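Local coordinates for protein putative peptidase (Bacteroides fragilis, PDB 5DYN) that forms the C-terminal part of a clostripain-family cysteine protease that probably activates the Bacteroides fragilis toxin by proteolytic cleavage, at residues P61-Y65 / Q66-P70; S236-D240 / T241-K245. All coordinates share one frame; numbering follows the deposited sequence.

In the fold
The two contacts illustrate how a chain can be fixed locally by backbone carbonyls, in regions about 41 Å apart between centres and on opposite sides of the chain's centre. Contact 1 leads from the loop after strand 50-53 into helix 65-72; it is mostly buried, leans on strand 25-31 and helix 78-92, and is completed by another chain. Contact 2 follows helix 231-236 at the C-terminal end of the model, is only partly buried and touches no other chain. Each has one carbonyl gripped by a threonine's N and hydroxyl. Around it, contact 1 uses small apolar groups and carbonyl-bound sodium, whereas contact 2 is built of aromatic rings, with a modelled sodium ion beside an indole edge.

Contact 1. Residues P61-Y65 / Q66-P70; sequences PGAPY and QTVVP. With NA (sodium ion), chain E.
Pro64 and Thr67 meet at Pro64 O, a carbonyl oxygen gripped by three donors as the chain turns into helix 65-72. Thr67 N (2.8 Å from Pro64 O) lies above the carbonyl plane, and Val68 N is tilted from it. The third donor lies in that plane: with chi1 at 64°, Thr67 points its hydroxyl back along the turn, bringing OG1 3.0 Å from Pro64 O. Val69 N then reaches Tyr65 O at 3.2 Å. Pro64 is the N-cap residue and also the centre of an inverse gamma turn, closed by a weak bond from Tyr65 N to Ala63 O.

Apolar contacts run beside these bonds. Val68 CG2 lies 3.7 Å from Ala63 CB and also touches Pro64 CD, while Ala63 and Val68 both pack on Phe29 of strand 25-31. Ala63 CB sits over one face of the Tyr65 ring, offset toward its rim, and Val69 CG2 lies at the ring's edge.

Upstream, the loop offers carbonyls to sodium: Pro61 O is 2.3 Å and Ala63 O 2.6 Å from the ion, with a water also bound. Asp35 and Glu38 of a neighbouring chain share this site, and that Glu38 also accepts a bond from Tyr65 N.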
loop_
_atom_site.group_PDB
_atom_site.type_symbol
_atom_site.label_atom_id
_atom_site.label_comp_id
_atom_site.label_asym_id
_atom_site.label_seq_id
_atom_site.Cartn_x
_atom_site.Cartn_y
_atom_site.Cartn_z
ATOM N N PRO B 61 -8.315 12.138 -2.977
ATOM C CA PRO B 61 -9.154 11.561 -4.035
ATOM C C PRO B 61 -8.688 10.181 -4.507
ATOM O O PRO B 61 -9.408 9.522 -5.254
ATOM C CB PRO B 61 -9.043 12.588 -5.172
ATOM C CG PRO B 61 -7.823 13.391 -4.859
ATOM C CD PRO B 61 -7.778 13.452 -3.370
ATOM N N GLY B 62 -7.499 9.760 -4.084
ATOM C CA GLY B 62 -7.012 8.420 -4.360
ATOM C C GLY B 62 -6.851 8.082 -5.830
ATOM O O GLY B 62 -6.479 8.927 -6.641
ATOM N N ALA B 63 -7.129 6.831 -6.173
ATOM C CA ALA B 63 -6.975 6.369 -7.545
ATOM C C ALA B 63 -8.049 6.941 -8.468
ATOM O O ALA B 63 -9.191 7.144 -8.052
ATOM C CB ALA B 63 -7.003 4.845 -7.590
ATOM N N PRO B 64 -7.674 7.219 -9.728
ATOM C CA PRO B 64 -8.646 7.512 -10.784
ATOM C C PRO B 64 -9.310 6.221 -11.233
ATOM O O PRO B 64 -8.947 5.661 -12.268
ATOM C CB PRO B 64 -7.790 8.121 -11.895
ATOM C CG PRO B 64 -6.448 7.497 -11.698
ATOM C CD PRO B 64 -6.286 7.329 -10.211
ATOM N N TYR B 65 -10.276 5.751 -10.452
ATOM C CA TYR B 65 -10.873 4.439 -10.678
ATOM C C TYR B 65 -11.619 4.334 -12.006
ATOM O O TYR B 65 -12.048 3.249 -12.391
ATOM C CB TYR B 65 -11.807 4.079 -9.518
ATOM C CG TYR B 65 -11.068 3.724 -8.247
ATOM C CD1 TYR B 65 -10.469 2.479 -8.095
ATOM C CD2 TYR B 65 -10.962 4.632 -7.201
ATOM C CE1 TYR B 65 -9.785 2.148 -6.941
ATOM C CE2 TYR B 65 -10.280 4.309 -6.040
ATOM C CZ TYR B 65 -9.694 3.065 -5.916
ATOM O OH TYR B 65 -9.013 2.735 -4.765
ATOM N N GLN B 66 -11.767 5.452 -12.711
ATOM C CA GLN B 66 -12.347 5.409 -14.047
ATOM C C GLN B 66 -11.353 4.780 -15.024
ATOM O O GLN B 66 -11.748 4.201 -16.033
ATOM C CB GLN B 66 -12.761 6.806 -14.518
ATOM C CG GLN B 66 -11.631 7.815 -14.609
ATOM C CD GLN B 66 -11.490 8.653 -13.354
ATOM O OE1 GLN B 66 -11.807 8.206 -12.252
ATOM N NE2 GLN B 66 -11.013 9.880 -13.516
ATOM N N THR B 67 -10.063 4.885 -14.710
ATOM C CA THR B 67 -9.027 4.265 -15.531
ATOM C C THR B 67 -8.342 3.107 -14.807
ATOM O O THR B 67 -7.834 2.183 -15.446
ATOM C CB THR B 67 -7.957 5.280 -15.953
ATOM O OG1 THR B 67 -7.266 5.760 -14.795
ATOM C CG2 THR B 67 -8.592 6.452 -16.690
ATOM N N VAL B 68 -8.331 3.153 -13.477
ATOM C CA VAL B 68 -7.693 2.105 -12.685
ATOM C C VAL B 68 -8.502 0.809 -12.741
ATOM O O VAL B 68 -7.934 -0.282 -12.829
ATOM C CB VAL B 68 -7.503 2.536 -11.211
ATOM C CG1 VAL B 68 -6.976 1.380 -10.375
ATOM C CG2 VAL B 68 -6.552 3.714 -11.127
ATOM N N VAL B 69 -9.827 0.927 -12.706
ATOM C CA VAL B 69 -10.678 -0.257 -12.784
ATOM C C VAL B 69 -10.440 -1.041 -14.086
ATOM O O VAL B 69 -10.261 -2.255 -14.032
ATOM C CB VAL B 69 -12.183 0.100 -12.637
ATOM C CG1 VAL B 69 -13.055 -0.980 -13.245
ATOM C CG2 VAL B 69 -12.540 0.317 -11.176
ATOM N N PRO B 70 -10.416 -0.362 -15.254
ATOM C CA PRO B 70 -10.046 -1.134 -16.448
ATOM C C PRO B 70 -8.638 -1.727 -16.364
ATOM O O PRO B 70 -8.413 -2.842 -16.835
ATOM C CB PRO B 70 -10.127 -0.100 -17.575
ATOM C CG PRO B 70 -11.086 0.912 -17.088
ATOM C CD PRO B 70 -10.854 1.002 -15.612
HETATM NA NA NA E . -10.758 8.934 -7.067
HETATM O O HOH W 1 -11.490 11.380 -7.016
#

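Contact 2. Residues S236-D240 / T241-K245; sequences SGWAD and TGWYK. With NA (sodium ion), chain G.
Thr241 closes tightly on Trp238, its OG1 only 2.6 Å from Trp238 O and its backbone N 3.1 Å from the same oxygen. The two donors approach differently: N lies well above the carbonyl plane, whereas OG1 is tilted from it by just 16°. A chi1 of 62° lodges the hydroxyl between the threonine's own backbone N and carbonyl carbon, facing the tryptophan. OG1 also meets the edge of the indole, 3.4 Å from Trp238 CE3, and takes a weak bond from Trp243 N. Tyr244 closes in as well, its ring edge meeting the tryptophan carbonyl with CD2 3.3 Å from Trp238 O, while its hydroxyl is bonded to Asn224 O.

Two successive turns produce this arrangement. After helix 231-236, Gly237 is the first residue to leave helical angles, with a positive phi, and a 3-10 turn of residues 238-240 follows; Thr241 O then receives both Tyr244 N and Lys245 N, the latter at 2.9 Å. The pyrrole side of the indole faces the ion modelled as sodium: Trp238 NE1 lies 3.0 Å from it, in the ring plane, at a site also lined by Thr213, Tyr227 and Trp232. Tyr227 also meets the Trp238 ring edge-to-face.

Packing is much looser towards Asp240 and Lys245, the two solvent-exposed residues. Lys245 CB comes to 3.7 Å from Ala239 O, and its CD merely approaches Asp240 O at 4.1 Å before a bend at chi4 turns the amino group elsewhere. Asp240 starts its side chain away from residues 241-245, though its CB still touches Thr241, and it brushes Pro131 of helix 130-133.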
loop_
_atom_site.group_PDB
_atom_site.type_symbol
_atom_site.label_atom_id
_atom_site.label_comp_id
_atom_site.label_asym_id
_atom_site.label_seq_id
_atom_site.Cartn_x
_atom_site.Cartn_y
_atom_site.Cartn_z
ATOM N N SER B 236 15.982 -9.381 8.467
ATOM C CA SER B 236 16.708 -8.327 7.763
ATOM C C SER B 236 18.145 -8.172 8.243
ATOM O O SER B 236 18.980 -7.614 7.533
ATOM C CB SER B 236 15.990 -6.989 7.914
ATOM O OG SER B 236 15.842 -6.653 9.283
ATOM N N GLY B 237 18.423 -8.646 9.453
ATOM C CA GLY B 237 19.745 -8.515 10.035
ATOM C C GLY B 237 19.793 -7.476 11.142
ATOM O O GLY B 237 20.818 -7.315 11.806
ATOM N N TRP B 238 18.682 -6.770 11.334
ATOM C CA TRP B 238 18.587 -5.736 12.362
ATOM C C TRP B 238 18.861 -6.283 13.758
ATOM O O TRP B 238 19.431 -5.586 14.599
ATOM C CB TRP B 238 17.206 -5.070 12.336
ATOM C CG TRP B 238 17.122 -3.885 11.422
ATOM C CD1 TRP B 238 16.360 -3.769 10.296
ATOM C CD2 TRP B 238 17.830 -2.647 11.555
ATOM N NE1 TRP B 238 16.545 -2.536 9.723
ATOM C CE2 TRP B 238 17.445 -1.827 10.474
ATOM C CE3 TRP B 238 18.752 -2.150 12.483
ATOM C CZ2 TRP B 238 17.951 -0.539 10.296
ATOM C CZ3 TRP B 238 19.252 -0.872 12.305
ATOM C CH2 TRP B 238 18.853 -0.083 11.218
ATOM N N ALA B 239 18.457 -7.529 14.000
ATOM C CA ALA B 239 18.658 -8.168 15.302
ATOM C C ALA B 239 20.140 -8.297 15.648
ATOM O O ALA B 239 20.511 -8.343 16.820
ATOM C CB ALA B 239 17.992 -9.540 15.328
ATOM N N ASP B 240 20.981 -8.347 14.621
ATOM C CA ASP B 240 22.414 -8.523 14.813
ATOM C C ASP B 240 23.194 -7.213 14.713
ATOM O O ASP B 240 24.424 -7.222 14.713
ATOM C CB ASP B 240 22.957 -9.529 13.797
ATOM C CG ASP B 240 22.328 -10.900 13.944
ATOM O OD1 ASP B 240 22.099 -11.333 15.095
ATOM O OD2 ASP B 240 22.056 -11.546 12.909
ATOM N N THR B 241 22.485 -6.090 14.620
ATOM C CA THR B 241 23.144 -4.785 14.625
ATOM C C THR B 241 23.408 -4.337 16.058
ATOM O O THR B 241 22.878 -4.916 17.003
ATOM C CB THR B 241 22.309 -3.699 13.905
ATOM O OG1 THR B 241 21.064 -3.512 14.589
ATOM C CG2 THR B 241 22.042 -4.082 12.457
ATOM N N GLY B 242 24.223 -3.299 16.213
ATOM C CA GLY B 242 24.521 -2.757 17.527
ATOM C C GLY B 242 23.310 -2.135 18.198
ATOM O O GLY B 242 23.306 -1.914 19.409
ATOM N N TRP B 243 22.281 -1.850 17.407
ATOM C CA TRP B 243 21.048 -1.268 17.925
ATOM C C TRP B 243 20.230 -2.264 18.737
ATOM O O TRP B 243 19.470 -1.872 19.620
ATOM C CB TRP B 243 20.193 -0.719 16.778
ATOM C CG TRP B 243 20.403 0.736 16.517
ATOM C CD1 TRP B 243 21.272 1.293 15.625
ATOM C CD2 TRP B 243 19.733 1.826 17.161
ATOM N NE1 TRP B 243 21.184 2.662 15.674
ATOM C CE2 TRP B 243 20.246 3.015 16.607
ATOM C CE3 TRP B 243 18.751 1.911 18.152
ATOM C CZ2 TRP B 243 19.809 4.274 17.010
ATOM C CZ3 TRP B 243 18.317 3.163 18.550
ATOM C CH2 TRP B 243 18.846 4.325 17.982
ATOM N N TYR B 244 20.385 -3.552 18.441
ATOM C CA TYR B 244 19.523 -4.565 19.043
ATOM C C TYR B 244 20.263 -5.743 19.681
ATOM O O TYR B 244 19.711 -6.414 20.554
ATOM C CB TYR B 244 18.547 -5.097 17.993
ATOM C CG TYR B 244 17.501 -4.095 17.558
ATOM C CD1 TYR B 244 16.487 -3.706 18.424
ATOM C CD2 TYR B 244 17.521 -3.545 16.280
ATOM C CE1 TYR B 244 15.527 -2.792 18.037
ATOM C CE2 TYR B 244 16.564 -2.631 15.883
ATOM C CZ TYR B 244 15.567 -2.260 16.766
ATOM O OH TYR B 244 14.606 -1.353 16.383
ATOM N N LYS B 245 21.495 -6.001 19.248
ATOM C CA LYS B 245 22.244 -7.153 19.747
ATOM C C LYS B 245 22.666 -6.966 21.198
ATOM O O LYS B 245 22.665 -7.919 21.979
ATOM C CB LYS B 245 23.474 -7.415 18.876
ATOM C CG LYS B 245 24.775 -6.910 19.473
ATOM C CD LYS B 245 25.952 -7.200 18.556
ATOM C CE LYS B 245 27.077 -6.199 18.779
ATOM N NZ LYS B 245 28.262 -6.844 19.406
HETATM NA NA NA G . 14.548 -2.389 7.525
#